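Local coordinates for triabin (Triatoma pallidipennis, PDB 1AVG), which inhibits thrombin by forming a one-to-one non-covalent complex, blocking thrombin-induced platelet aggregation and fibrin formation while barely reducing the amidolytic activity of thrombin, at residues D4-E9 / K120-Y124; E91-T97 / V109-F115; F20-W25 / G49-I53. One frame throughout, in Å; residues are numbered along the deposited sequence.

In the fold
All three contacts reach one mixed beta sheet, rolled up as the barrel of a lipocalin-like calycin; in contact 1 only the 120-124 side is on it. Contact 2 is its hairpin of strands 92-101 and 106-115. Contact 1 lies beside it, with centres about 9 Å apart, where the N-terminal segment meets the last strand, 122-128. The disulfide Cys6-Cys110 and the backbone pairing of Glu121 with Ile113 join the two. Contact 3 pairs strands 24-28 and 51-56, with 24-28 outermost in sheet order. Its centre is about 16 Å from that of contact 2, yet the rings of Phe21 and Phe96 meet. Contacts 1 and 3 do not touch: their centres are about 22 Å apart.

Contact 1: residues D4-E9 / K120-Y124; sequences DDCSIE and KEDRY. Unlike the reference sequence in segment 120-124: Arg123 (reference Asp).
Asp122 OD2 accepts the backbone N-H of Cys6 (N to OD2 2.9 Å) and also a hydrogen bond from Ser112 OG of the adjacent strand. The Cys6 N-H comes on the anti side of the carboxylate, 29° out of its plane. Asp122 CG lies beside its own backbone N (chi1 -56°), which turns the carboxylate to the N-terminal segment. Asp5 OD1 forms a salt bridge with Lys120 NZ at 3.2 Å, NZ lying nearly along the C-O axis. A long ion pair to Asp122 makes Lys120 the shared cation of a small network. It probably eases the closeness of the two aspartates. In this calycin fold the segment thus packs on the last barrel strand, 122-128, and the disulfide from Cys6 to Cys110 ties it to the strand next door. Further along, Tyr124 OH donates to Glu9 OE2 at 2.8 Å. The Glu9 carboxylate stands almost upright to the ring, at 85°, and meets it at the edge. Asp4 comes to the ring edge too, with OD2 3.1 Å from Tyr124 CD2. That oxygen binds Ala1 N, and a water links it to Tyr124 N. Glu9 also packs on an apolar side chain of another protein's chain.

Contact 2: residues E91-T97 / V109-F115; sequences EFEADFT and VCRSITF
Strands 92-97 and 109-115 run antiparallel at 171°, their axes 4.5 Å apart, with six backbone hydrogen bonds in the pairs Glu93-Thr114, Asp95-Ser112 and Thr97-Cys110. Phe92, Ala94, Phe96, Arg111, Ile113 and Phe115 share the face that looks into the barrel. Phe92 and Phe115 lie side by side and point the same way. Their ring centroids are 5.0 Å apart and the planes make 38°, so the meeting is oblique. Phe92 takes the less common rotamer with CG between backbone N and carbonyl carbon (chi1 66°), and its CD1 then lies against Ile113 CG2. Phe96 and Arg111 also run alongside. Arg111 CD reaches the edge of the ring, 3.3 Å from Phe96 CE1, and the guanidinium is nearly coplanar with the ring. Its NH2 makes a salt bridge with Glu55, and Tyr58 adds a cation-pi contact. These partners probably balance a buried charge. On the other face Asp95 CB and Ser112 CB are 4.2 Å apart, and Asp95 OD1 bonds to Ser81 OG. The hairpin lies between two further antiparallel strands: 80-86 pairs with Phe92, Ala94 and Phe96, and 122-128 with Val109 and Arg111.

Contact 3: residues F20-W25 / G49-I53; sequences FFNGTW and GFTQI
Thr24 and Gln52 both hold their first side-chain branch beside the backbone N (chi1 -54° for OG1 of Thr24, -53° for CG of Gln52), and the Gln52 chain then extends. Thr24 OG1 therefore meets Gln52 OE1 at 3.0 Å, donating in the plane of the amide to a lone pair. Gly23, Thr24 and Trp25 form the Gly-X-Trp signature of lipocalins, at the start of the first barrel strand. The pairing itself is unusual for that fold. Strand 24-28 runs parallel to 51-56, whereas classical lipocalin barrels are built from antiparallel neighbours. Two backbone bonds set the register: Gln52 N to Gly23 O at 2.8 Å and Trp25 N to Gln52 O at 2.9 Å.

On the face opposite to Thr24 and Gln52, Trp25 and Ile53 point into the barrel. Ile53 CD1 approaches Trp25 CB at 4.0 Å. Thr51 CG2 comes to the edge of the indole, 3.7 Å from Trp25 CD1. Arg129 makes a cation-pi contact with Trp25 and hydrogen bonds to the carbonyls of Asn22 and Thr24, as the arginine near the last strand does in many lipocalins. Helix 138-141 touches both Thr24 and Gln52 through Ala138. Phe20, the last residue of helix 17-20, and Phe21, just beyond it, continue the aromatic packing: Phe20 CD1 sits over the face of the Phe21 ring. Trp25 lies on Phe20, and its NE1 donates to Phe20 O at 3.0 Å, with an N-H...O angle of 171° and the oxygen in the indole plane.

Contact 1: residues D4-E9 / K120-Y124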
loop_
_atom_site.group_PDB
_atom_site.type_symbol
_atom_site.label_atom_id
_atom_site.label_comp_id
_atom_site.label_asym_id
_atom_site.label_seq_id
_atom_site.Cartn_x
_atom_site.Cartn_y
_atom_site.Cartn_z
ATOM N N ASP C 4 -18.865 0.078 -9.721
ATOM C CA ASP C 4 -18.167 -1.196 -9.830
ATOM C C ASP C 4 -18.954 -2.137 -10.742
ATOM O O ASP C 4 -20.187 -2.156 -10.710
ATOM C CB ASP C 4 -18.005 -1.815 -8.440
ATOM C CG ASP C 4 -17.311 -0.883 -7.454
ATOM O OD1 ASP C 4 -16.811 0.190 -7.855
ATOM O OD2 ASP C 4 -17.254 -1.240 -6.262
ATOM N N ASP C 5 -18.243 -2.924 -11.544
ATOM C CA ASP C 5 -18.897 -3.850 -12.461
ATOM C C ASP C 5 -18.081 -5.133 -12.582
ATOM O O ASP C 5 -17.155 -5.224 -13.387
ATOM C CB ASP C 5 -19.080 -3.186 -13.832
ATOM C CG ASP C 5 -20.216 -3.798 -14.638
ATOM O OD1 ASP C 5 -21.395 -3.594 -14.268
ATOM O OD2 ASP C 5 -19.933 -4.470 -15.650
ATOM N N CYS C 6 -18.447 -6.126 -11.779
ATOM C CA CYS C 6 -17.774 -7.420 -11.763
ATOM C C CYS C 6 -17.757 -8.068 -13.138
ATOM O O CYS C 6 -16.855 -8.839 -13.459
ATOM C CB CYS C 6 -18.467 -8.356 -10.774
ATOM S SG CYS C 6 -18.617 -7.633 -9.116
ATOM N N SER C 7 -18.761 -7.742 -13.946
ATOM C CA SER C 7 -18.888 -8.286 -15.293
ATOM C C SER C 7 -17.667 -7.954 -16.158
ATOM O O SER C 7 -17.111 -8.831 -16.828
ATOM C CB SER C 7 -20.160 -7.740 -15.956
ATOM O OG SER C 7 -21.222 -7.615 -15.020
ATOM N N ILE C 8 -17.241 -6.692 -16.119
ATOM C CA ILE C 8 -16.098 -6.252 -16.911
ATOM C C ILE C 8 -14.779 -6.347 -16.148
ATOM O O ILE C 8 -13.838 -5.606 -16.422
ATOM C CB ILE C 8 -16.298 -4.812 -17.481
ATOM C CG1 ILE C 8 -16.361 -3.776 -16.357
ATOM C CG2 ILE C 8 -17.579 -4.745 -18.313
ATOM C CD1 ILE C 8 -16.583 -2.353 -16.855
ATOM N N GLU C 9 -14.722 -7.249 -15.175
ATOM C CA GLU C 9 -13.506 -7.449 -14.400
ATOM C C GLU C 9 -12.702 -8.575 -15.039
ATOM O O GLU C 9 -13.038 -9.058 -16.120
ATOM C CB GLU C 9 -13.836 -7.791 -12.941
ATOM C CG GLU C 9 -13.767 -6.607 -11.979
ATOM C CD GLU C 9 -12.347 -6.096 -11.752
ATOM O OE1 GLU C 9 -11.382 -6.868 -11.953
ATOM O OE2 GLU C 9 -12.194 -4.916 -11.364
ATOM N N LYS C 120 -29.266 -6.659 -9.697
ATOM C CA LYS C 120 -27.989 -6.007 -9.976
ATOM C C LYS C 120 -27.385 -5.234 -8.807
ATOM O O LYS C 120 -27.926 -4.222 -8.372
ATOM C CB LYS C 120 -28.103 -5.093 -11.205
ATOM C CG LYS C 120 -26.764 -4.550 -11.718
ATOM C CD LYS C 120 -25.942 -5.635 -12.424
ATOM C CE LYS C 120 -24.538 -5.153 -12.817
ATOM N NZ LYS C 120 -24.501 -3.911 -13.641
ATOM N N GLU C 121 -26.243 -5.709 -8.317
ATOM C CA GLU C 121 -25.536 -5.054 -7.219
ATOM C C GLU C 121 -24.103 -5.600 -7.157
ATOM O O GLU C 121 -23.890 -6.780 -6.875
ATOM C CB GLU C 121 -26.274 -5.287 -5.904
ATOM C CG GLU C 121 -26.061 -4.191 -4.874
ATOM C CD GLU C 121 -26.799 -4.451 -3.572
ATOM O OE1 GLU C 121 -28.031 -4.690 -3.610
ATOM O OE2 GLU C 121 -26.142 -4.408 -2.507
ATOM N N ASP C 122 -23.133 -4.740 -7.460
ATOM C CA ASP C 122 -21.724 -5.126 -7.488
ATOM C C ASP C 122 -20.906 -4.450 -6.414
ATOM O O ASP C 122 -20.997 -3.238 -6.216
ATOM C CB ASP C 122 -21.095 -4.770 -8.836
ATOM C CG ASP C 122 -21.832 -5.372 -10.009
ATOM O OD1 ASP C 122 -23.022 -5.049 -10.195
ATOM O OD2 ASP C 122 -21.212 -6.153 -10.758
ATOM N N ARG C 123 -20.030 -5.216 -5.785
ATOM C CA ARG C 123 -19.193 -4.667 -4.741
ATOM C C ARG C 123 -17.949 -5.530 -4.529
ATOM O O ARG C 123 -18.012 -6.760 -4.582
ATOM C CB ARG C 123 -20.025 -4.528 -3.461
ATOM C CG ARG C 123 -19.358 -3.799 -2.305
ATOM C CD ARG C 123 -20.388 -3.499 -1.221
ATOM N NE ARG C 123 -19.787 -3.185 0.077
ATOM C CZ ARG C 123 -20.484 -2.894 1.174
ATOM N NH1 ARG C 123 -21.814 -2.873 1.143
ATOM N NH2 ARG C 123 -19.853 -2.627 2.310
ATOM N N TYR C 124 -16.803 -4.867 -4.393
ATOM C CA TYR C 124 -15.531 -5.542 -4.164
ATOM C C TYR C 124 -15.458 -5.856 -2.677
ATOM O O TYR C 124 -15.498 -4.951 -1.842
ATOM C CB TYR C 124 -14.362 -4.644 -4.593
ATOM C CG TYR C 124 -14.336 -4.331 -6.084
ATOM C CD1 TYR C 124 -13.770 -5.222 -6.998
ATOM C CD2 TYR C 124 -14.884 -3.151 -6.577
ATOM C CE1 TYR C 124 -13.759 -4.941 -8.368
ATOM C CE2 TYR C 124 -14.873 -2.859 -7.941
ATOM C CZ TYR C 124 -14.313 -3.754 -8.833
ATOM O OH TYR C 124 -14.317 -3.454 -10.184
HETATM O O HOH W 1 -17.533 -1.749 -3.639
#

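Contact 2: residues E91-T97 / V109-F115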
loop_
_atom_site.group_PDB
_atom_site.type_symbol
_atom_site.label_atom_id
_atom_site.label_comp_id
_atom_site.label_asym_id
_atom_site.label_seq_id
_atom_site.Cartn_x
_atom_site.Cartn_y
_atom_site.Cartn_z
ATOM N N GLU C 91 -34.038 -16.103 -1.309
ATOM C CA GLU C 91 -33.499 -16.372 -2.644
ATOM C C GLU C 91 -32.923 -15.172 -3.407
ATOM O O GLU C 91 -33.522 -14.094 -3.488
ATOM C CB GLU C 91 -34.526 -17.110 -3.501
ATOM C CG GLU C 91 -34.986 -18.417 -2.861
ATOM C CD GLU C 91 -35.884 -19.259 -3.751
ATOM O OE1 GLU C 91 -36.205 -18.822 -4.883
ATOM O OE2 GLU C 91 -36.262 -20.371 -3.309
ATOM N N PHE C 92 -31.738 -15.386 -3.961
ATOM C CA PHE C 92 -31.014 -14.381 -4.731
ATOM C C PHE C 92 -29.839 -15.103 -5.368
ATOM O O PHE C 92 -29.465 -16.192 -4.936
ATOM C CB PHE C 92 -30.481 -13.271 -3.808
ATOM C CG PHE C 92 -29.423 -13.736 -2.824
ATOM C CD1 PHE C 92 -28.081 -13.780 -3.189
ATOM C CD2 PHE C 92 -29.776 -14.153 -1.548
ATOM C CE1 PHE C 92 -27.108 -14.236 -2.301
ATOM C CE2 PHE C 92 -28.807 -14.611 -0.649
ATOM C CZ PHE C 92 -27.473 -14.653 -1.029
ATOM N N GLU C 93 -29.263 -14.517 -6.402
ATOM C CA GLU C 93 -28.108 -15.137 -7.023
ATOM C C GLU C 93 -26.872 -14.340 -6.626
ATOM O O GLU C 93 -26.932 -13.114 -6.446
ATOM C CB GLU C 93 -28.238 -15.174 -8.546
ATOM C CG GLU C 93 -27.086 -15.924 -9.226
ATOM C CD GLU C 93 -26.948 -15.627 -10.715
ATOM O OE1 GLU C 93 -26.859 -14.434 -11.089
ATOM O OE2 GLU C 93 -26.897 -16.592 -11.510
ATOM N N ALA C 94 -25.768 -15.052 -6.457
ATOM C CA ALA C 94 -24.501 -14.442 -6.100
ATOM C C ALA C 94 -23.447 -14.959 -7.069
ATOM O O ALA C 94 -23.309 -16.171 -7.258
ATOM C CB ALA C 94 -24.124 -14.801 -4.665
ATOM N N ASP C 95 -22.768 -14.035 -7.741
ATOM C CA ASP C 95 -21.715 -14.386 -8.687
ATOM C C ASP C 95 -20.402 -13.881 -8.114
ATOM O O ASP C 95 -20.356 -12.767 -7.588
ATOM C CB ASP C 95 -21.985 -13.737 -10.049
ATOM C CG ASP C 95 -23.348 -14.118 -10.620
ATOM O OD1 ASP C 95 -23.807 -15.247 -10.370
ATOM O OD2 ASP C 95 -23.969 -13.290 -11.317
ATOM N N PHE C 96 -19.370 -14.724 -8.129
ATOM C CA PHE C 96 -18.049 -14.351 -7.611
ATOM C C PHE C 96 -16.988 -14.281 -8.708
ATOM O O PHE C 96 -16.817 -15.241 -9.467
ATOM C CB PHE C 96 -17.541 -15.378 -6.599
ATOM C CG PHE C 96 -18.416 -15.566 -5.402
ATOM C CD1 PHE C 96 -19.173 -14.520 -4.891
ATOM C CD2 PHE C 96 -18.459 -16.805 -4.766
ATOM C CE1 PHE C 96 -19.961 -14.706 -3.761
ATOM C CE2 PHE C 96 -19.240 -17.002 -3.638
ATOM C CZ PHE C 96 -19.995 -15.950 -3.133
ATOM N N THR C 97 -16.288 -13.153 -8.797
ATOM C CA THR C 97 -15.192 -12.978 -9.756
ATOM C C THR C 97 -13.979 -12.818 -8.847
ATOM O O THR C 97 -13.826 -11.790 -8.181
ATOM C CB THR C 97 -15.352 -11.701 -10.608
ATOM O OG1 THR C 97 -16.541 -11.789 -11.400
ATOM C CG2 THR C 97 -14.157 -11.519 -11.528
ATOM N N VAL C 109 -12.571 -10.166 -3.848
ATOM C CA VAL C 109 -13.533 -10.743 -4.790
ATOM C C VAL C 109 -14.595 -9.723 -5.218
ATOM O O VAL C 109 -15.006 -8.880 -4.426
ATOM C CB VAL C 109 -14.264 -11.973 -4.111
ATOM C CG1 VAL C 109 -15.402 -12.479 -4.964
ATOM C CG2 VAL C 109 -13.289 -13.107 -3.846
ATOM N N CYS C 110 -15.005 -9.764 -6.480
ATOM C CA CYS C 110 -16.053 -8.860 -6.936
ATOM C C CYS C 110 -17.318 -9.705 -6.912
ATOM O O CYS C 110 -17.351 -10.778 -7.507
ATOM C CB CYS C 110 -15.777 -8.351 -8.343
ATOM S SG CYS C 110 -16.759 -6.881 -8.781
ATOM N N ARG C 111 -18.324 -9.251 -6.173
ATOM C CA ARG C 111 -19.578 -9.973 -6.029
ATOM C C ARG C 111 -20.793 -9.256 -6.592
ATOM O O ARG C 111 -20.965 -8.048 -6.411
ATOM C CB ARG C 111 -19.793 -10.260 -4.553
ATOM C CG ARG C 111 -21.111 -10.899 -4.159
ATOM C CD ARG C 111 -20.853 -11.680 -2.881
ATOM N NE ARG C 111 -21.831 -11.540 -1.801
ATOM C CZ ARG C 111 -22.387 -10.404 -1.400
ATOM N NH1 ARG C 111 -22.111 -9.253 -2.000
ATOM N NH2 ARG C 111 -23.090 -10.395 -0.278
ATOM N N SER C 112 -21.611 -10.005 -7.315
ATOM C CA SER C 112 -22.837 -9.471 -7.873
ATOM C C SER C 112 -23.967 -10.224 -7.209
ATOM O O SER C 112 -24.043 -11.452 -7.317
ATOM C CB SER C 112 -22.895 -9.695 -9.378
ATOM O OG SER C 112 -21.878 -8.960 -10.016
ATOM N N ILE C 113 -24.768 -9.513 -6.426
ATOM C CA ILE C 113 -25.899 -10.145 -5.766
ATOM C C ILE C 113 -27.103 -9.661 -6.541
ATOM O O ILE C 113 -27.179 -8.489 -6.938
ATOM C CB ILE C 113 -26.067 -9.762 -4.251
ATOM C CG1 ILE C 113 -24.821 -9.076 -3.694
ATOM C CG2 ILE C 113 -26.323 -11.009 -3.421
ATOM C CD1 ILE C 113 -24.841 -7.563 -3.789
ATOM N N THR C 114 -28.014 -10.581 -6.806
ATOM C CA THR C 114 -29.222 -10.259 -7.538
ATOM C C THR C 114 -30.423 -10.845 -6.798
ATOM O O THR C 114 -30.759 -12.026 -6.955
ATOM C CB THR C 114 -29.154 -10.833 -8.963
ATOM O OG1 THR C 114 -27.922 -10.436 -9.581
ATOM C CG2 THR C 114 -30.310 -10.325 -9.787
ATOM N N PHE C 115 -31.018 -10.044 -5.923
ATOM C CA PHE C 115 -32.179 -10.498 -5.175
ATOM C C PHE C 115 -33.336 -10.540 -6.144
ATOM O O PHE C 115 -33.375 -9.756 -7.096
ATOM C CB PHE C 115 -32.485 -9.551 -4.018
ATOM C CG PHE C 115 -31.424 -9.538 -2.966
ATOM C CD1 PHE C 115 -30.305 -8.722 -3.101
ATOM C CD2 PHE C 115 -31.521 -10.367 -1.858
ATOM C CE1 PHE C 115 -29.293 -8.734 -2.148
ATOM C CE2 PHE C 115 -30.518 -10.388 -0.901
ATOM C CZ PHE C 115 -29.397 -9.569 -1.046
#

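Contact 3: residues F20-W25 / G49-I53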
loop_
_atom_site.group_PDB
_atom_site.type_symbol
_atom_site.label_atom_id
_atom_site.label_comp_id
_atom_site.label_asym_id
_atom_site.label_seq_id
_atom_site.Cartn_x
_atom_site.Cartn_y
_atom_site.Cartn_z
ATOM N N PHE C 20 -10.419 -22.873 -2.249
ATOM C CA PHE C 20 -11.242 -21.816 -1.711
ATOM C C PHE C 20 -12.528 -22.363 -1.121
ATOM O O PHE C 20 -12.850 -22.068 0.025
ATOM C CB PHE C 20 -11.588 -20.769 -2.762
ATOM C CG PHE C 20 -12.433 -19.657 -2.217
ATOM C CD1 PHE C 20 -13.816 -19.812 -2.088
ATOM C CD2 PHE C 20 -11.845 -18.489 -1.751
ATOM C CE1 PHE C 20 -14.592 -18.825 -1.497
ATOM C CE2 PHE C 20 -12.617 -17.495 -1.159
ATOM C CZ PHE C 20 -13.995 -17.667 -1.032
ATOM N N PHE C 21 -13.302 -23.084 -1.925
ATOM C CA PHE C 21 -14.559 -23.647 -1.447
ATOM C C PHE C 21 -14.317 -24.844 -0.553
ATOM O O PHE C 21 -14.629 -25.991 -0.888
ATOM C CB PHE C 21 -15.492 -23.987 -2.602
ATOM C CG PHE C 21 -15.921 -22.793 -3.371
ATOM C CD1 PHE C 21 -16.767 -21.854 -2.793
ATOM C CD2 PHE C 21 -15.447 -22.572 -4.656
ATOM C CE1 PHE C 21 -17.133 -20.706 -3.488
ATOM C CE2 PHE C 21 -15.807 -21.428 -5.359
ATOM C CZ PHE C 21 -16.650 -20.492 -4.776
ATOM N N ASN C 22 -13.770 -24.535 0.611
ATOM C CA ASN C 22 -13.443 -25.513 1.623
ATOM C C ASN C 22 -13.203 -24.699 2.880
ATOM O O ASN C 22 -12.485 -23.702 2.848
ATOM C CB ASN C 22 -12.169 -26.262 1.227
ATOM C CG ASN C 22 -11.713 -27.246 2.287
ATOM O OD1 ASN C 22 -12.528 -27.940 2.906
ATOM N ND2 ASN C 22 -10.403 -27.319 2.498
ATOM N N GLY C 23 -13.870 -25.067 3.965
ATOM C CA GLY C 23 -13.687 -24.348 5.214
ATOM C C GLY C 23 -14.629 -23.188 5.480
ATOM O O GLY C 23 -15.749 -23.132 4.963
ATOM N N THR C 24 -14.159 -22.257 6.300
ATOM C CA THR C 24 -14.934 -21.090 6.686
ATOM C C THR C 24 -14.195 -19.790 6.376
ATOM O O THR C 24 -12.994 -19.669 6.611
ATOM C CB THR C 24 -15.265 -21.130 8.203
ATOM O OG1 THR C 24 -15.902 -22.378 8.528
ATOM C CG2 THR C 24 -16.183 -19.975 8.589
ATOM N N TRP C 25 -14.932 -18.837 5.817
ATOM C CA TRP C 25 -14.413 -17.519 5.483
ATOM C C TRP C 25 -15.356 -16.554 6.170
ATOM O O TRP C 25 -16.562 -16.789 6.220
ATOM C CB TRP C 25 -14.481 -17.261 3.980
ATOM C CG TRP C 25 -13.530 -18.066 3.152
ATOM C CD1 TRP C 25 -13.816 -19.200 2.442
ATOM C CD2 TRP C 25 -12.161 -17.747 2.861
ATOM N NE1 TRP C 25 -12.715 -19.597 1.719
ATOM C CE2 TRP C 25 -11.688 -18.719 1.955
ATOM C CE3 TRP C 25 -11.292 -16.728 3.271
ATOM C CZ2 TRP C 25 -10.382 -18.697 1.450
ATOM C CZ3 TRP C 25 -9.996 -16.709 2.769
ATOM C CH2 TRP C 25 -9.557 -17.686 1.868
ATOM N N GLY C 49 -17.387 -29.413 -1.241
ATOM C CA GLY C 49 -16.883 -28.116 -0.818
ATOM C C GLY C 49 -17.838 -27.299 0.035
ATOM O O GLY C 49 -18.099 -26.129 -0.259
ATOM N N PHE C 50 -18.344 -27.912 1.102
ATOM C CA PHE C 50 -19.273 -27.263 2.028
ATOM C C PHE C 50 -18.551 -26.115 2.734
ATOM O O PHE C 50 -18.006 -26.281 3.828
ATOM C CB PHE C 50 -19.778 -28.293 3.044
ATOM C CG PHE C 50 -20.828 -27.772 3.981
ATOM C CD1 PHE C 50 -22.145 -27.618 3.556
ATOM C CD2 PHE C 50 -20.513 -27.487 5.308
ATOM C CE1 PHE C 50 -23.133 -27.192 4.441
ATOM C CE2 PHE C 50 -21.493 -27.061 6.200
ATOM C CZ PHE C 50 -22.804 -26.915 5.766
ATOM N N THR C 51 -18.534 -24.959 2.083
ATOM C CA THR C 51 -17.871 -23.776 2.616
ATOM C C THR C 51 -18.859 -22.908 3.365
ATOM O O THR C 51 -19.970 -22.677 2.892
ATOM C CB THR C 51 -17.287 -22.938 1.492
ATOM O OG1 THR C 51 -16.725 -23.806 0.503
ATOM C CG2 THR C 51 -16.205 -22.019 2.032
ATOM N N GLN C 52 -18.460 -22.426 4.532
ATOM C CA GLN C 52 -19.328 -21.571 5.324
ATOM C C GLN C 52 -18.814 -20.143 5.252
ATOM O O GLN C 52 -17.689 -19.859 5.673
ATOM C CB GLN C 52 -19.358 -22.024 6.780
ATOM C CG GLN C 52 -19.687 -23.488 6.977
ATOM C CD GLN C 52 -19.604 -23.895 8.430
ATOM O OE1 GLN C 52 -18.636 -23.581 9.125
ATOM N NE2 GLN C 52 -20.628 -24.587 8.903
ATOM N N ILE C 53 -19.603 -19.266 4.645
ATOM C CA ILE C 53 -19.238 -17.866 4.534
ATOM C C ILE C 53 -20.103 -17.171 5.576
ATOM O O ILE C 53 -21.325 -17.283 5.545
ATOM C CB ILE C 53 -19.586 -17.271 3.148
ATOM C CG1 ILE C 53 -19.010 -18.129 2.009
ATOM C CG2 ILE C 53 -19.089 -15.835 3.059
ATOM C CD1 ILE C 53 -17.618 -17.771 1.561
#